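Local coordinates for LP04448p (PDB 2QK2), which probably binds tubulin through this HEAT-repeat TOG domain and, as an XMAP215-family plus-end-tracking protein, helps control microtubule growth, at residues K145-K150 against E187-V192. Sequence-based numbering, arbitrary orientation.
Sequences KNPSVK and EPDPTV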
loop_
_atom_site.group_PDB
_atom_site.type_symbol
_atom_site.label_atom_id
_atom_site.label_comp_id
_atom_site.label_asym_id
_atom_site.label_seq_id
_atom_site.Cartn_x
_atom_site.Cartn_y
_atom_site.Cartn_z
ATOM N N LYS A 145 -6.703 -14.653 8.277
ATOM C CA LYS A 145 -7.911 -15.461 8.131
ATOM C C LYS A 145 -9.016 -14.731 7.377
ATOM O O LYS A 145 -9.924 -15.354 6.829
ATOM C CB LYS A 145 -8.442 -15.897 9.505
ATOM C CG LYS A 145 -9.285 -14.847 10.236
ATOM C CD LYS A 145 -8.497 -14.078 11.299
ATOM C CE LYS A 145 -7.396 -13.213 10.695
ATOM N NZ LYS A 145 -6.638 -12.454 11.733
ATOM N N ASN A 146 -8.934 -13.407 7.346
ATOM C CA ASN A 146 -9.941 -12.598 6.676
ATOM C C ASN A 146 -9.767 -12.578 5.150
ATOM O O ASN A 146 -8.749 -12.107 4.636
ATOM C CB ASN A 146 -9.882 -11.176 7.219
ATOM C CG ASN A 146 -11.088 -10.367 6.842
ATOM O OD1 ASN A 146 -12.097 -10.378 7.546
ATOM N ND2 ASN A 146 -11.003 -9.668 5.714
ATOM N N PRO A 147 -10.771 -13.073 4.406
ATOM C CA PRO A 147 -10.718 -13.109 2.940
ATOM C C PRO A 147 -10.421 -11.745 2.315
ATOM O O PRO A 147 -9.677 -11.649 1.340
ATOM C CB PRO A 147 -12.109 -13.618 2.554
ATOM C CG PRO A 147 -12.503 -14.456 3.730
ATOM C CD PRO A 147 -12.055 -13.609 4.894
ATOM N N SER A 148 -11.011 -10.694 2.874
ATOM C CA SER A 148 -10.803 -9.348 2.354
ATOM C C SER A 148 -9.340 -8.928 2.435
ATOM O O SER A 148 -8.819 -8.286 1.521
ATOM C CB SER A 148 -11.669 -8.346 3.117
ATOM O OG SER A 148 -13.035 -8.519 2.787
ATOM N N VAL A 149 -8.683 -9.288 3.534
ATOM C CA VAL A 149 -7.276 -8.951 3.714
ATOM C C VAL A 149 -6.428 -9.727 2.709
ATOM O O VAL A 149 -5.550 -9.153 2.066
ATOM C CB VAL A 149 -6.798 -9.270 5.150
ATOM C CG1 VAL A 149 -5.274 -9.123 5.251
ATOM C CG2 VAL A 149 -7.490 -8.332 6.143
ATOM N N LYS A 150 -6.697 -11.024 2.565
ATOM C CA LYS A 150 -5.944 -11.847 1.623
ATOM C C LYS A 150 -6.036 -11.270 0.218
ATOM O O LYS A 150 -5.032 -11.145 -0.482
ATOM C CB LYS A 150 -6.477 -13.283 1.576
ATOM C CG LYS A 150 -6.306 -14.107 2.841
ATOM C CD LYS A 150 -6.436 -15.582 2.481
ATOM C CE LYS A 150 -6.561 -16.475 3.693
ATOM N NZ LYS A 150 -7.945 -16.394 4.231
ATOM N N GLU A 187 -7.411 -21.006 -2.664
ATOM C CA GLU A 187 -8.378 -20.767 -1.598
ATOM C C GLU A 187 -9.768 -20.921 -2.214
ATOM O O GLU A 187 -9.946 -20.734 -3.419
ATOM C CB GLU A 187 -8.225 -19.344 -1.047
ATOM C CG GLU A 187 -8.178 -19.254 0.473
ATOM C CD GLU A 187 -6.873 -19.779 1.043
ATOM O OE1 GLU A 187 -6.517 -20.940 0.748
ATOM O OE2 GLU A 187 -6.202 -19.033 1.786
ATOM N N PRO A 188 -10.774 -21.259 -1.398
ATOM C CA PRO A 188 -12.138 -21.427 -1.913
ATOM C C PRO A 188 -12.799 -20.116 -2.320
ATOM O O PRO A 188 -13.696 -20.103 -3.160
ATOM C CB PRO A 188 -12.871 -22.088 -0.750
ATOM C CG PRO A 188 -11.770 -22.784 0.008
ATOM C CD PRO A 188 -10.679 -21.756 -0.016
ATOM N N ASP A 189 -12.357 -19.014 -1.724
ATOM C CA ASP A 189 -12.937 -17.707 -2.018
ATOM C C ASP A 189 -12.604 -17.212 -3.429
ATOM O O ASP A 189 -11.437 -17.053 -3.787
ATOM C CB ASP A 189 -12.473 -16.692 -0.975
ATOM C CG ASP A 189 -13.164 -15.357 -1.122
ATOM O OD1 ASP A 189 -12.868 -14.635 -2.099
ATOM O OD2 ASP A 189 -14.010 -15.039 -0.261
ATOM N N PRO A 190 -13.638 -16.949 -4.245
ATOM C CA PRO A 190 -13.503 -16.474 -5.628
ATOM C C PRO A 190 -12.685 -15.190 -5.795
ATOM O O PRO A 190 -11.850 -15.091 -6.692
ATOM C CB PRO A 190 -14.954 -16.279 -6.073
ATOM C CG PRO A 190 -15.706 -17.252 -5.225
ATOM C CD PRO A 190 -15.058 -17.075 -3.881
ATOM N N THR A 191 -12.939 -14.203 -4.941
ATOM C CA THR A 191 -12.221 -12.936 -5.023
ATOM C C THR A 191 -10.743 -13.120 -4.691
ATOM O O THR A 191 -9.871 -12.614 -5.399
ATOM C CB THR A 191 -12.821 -11.889 -4.071
ATOM O OG1 THR A 191 -14.226 -11.762 -4.330
ATOM C CG2 THR A 191 -12.154 -10.528 -4.286
ATOM N N VAL A 192 -10.462 -13.841 -3.612
ATOM C CA VAL A 192 -9.082 -14.090 -3.212
ATOM C C VAL A 192 -8.349 -14.783 -4.358
ATOM O O VAL A 192 -7.206 -14.440 -4.680
ATOM C CB VAL A 192 -9.030 -14.965 -1.943
ATOM C CG1 VAL A 192 -7.581 -15.334 -1.603
ATOM C CG2 VAL A 192 -9.675 -14.205 -0.779
#
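Pro147 and Lys150 meet Val192, Asp189 and Glu187 in a small surface contact of mixed apolar and charged character between the first turn of helix 147-161 and the start of helix 190-207 with the loop before it; both helices belong to the HEAT-repeat array of this TOG domain. A Pro follows each N-cap. In TOG domains the tubulin-binding surface is generally built from intra-repeat turns at one edge of such an array, and by their position the two turns joined here probably lie on that edge. Val192 forms the buried centre. Its CG2 lies 3.3 Å from Pro147 O and 4.2 Å from Pro147 CB, while CG1, anti to the backbone N (chi1 175°), packs 3.9 Å from Lys150 CB. Thr184 of helix 171-185 touches both Val192 and Lys150. Farther out, the Lys150 chain crosses that of Glu187 at about a right angle. Lys150 CE comes to 3.2 Å from Glu187 OE2, but the bend at chi4 (77°) leaves Lys150 NZ 4.0 Å from the same oxygen, a long salt bridge. Asp189 divides its carboxylate between the two helices: OD2 rests 3.7 Å from Pro147 CB, whereas OD1 caps its own helix. Replacing Asp189 by an alanine takes away both oxygens and would probably leave the amides of Thr191 and Val192 without their cap and open a gap beside Pro147 CB. Of the two capping bonds, that from Thr191 N is weak, while Val192 N reaches Asp189 OD1 at 3.0 Å on the anti side, 25° out of the carboxylate plane, in a nearly straight bond.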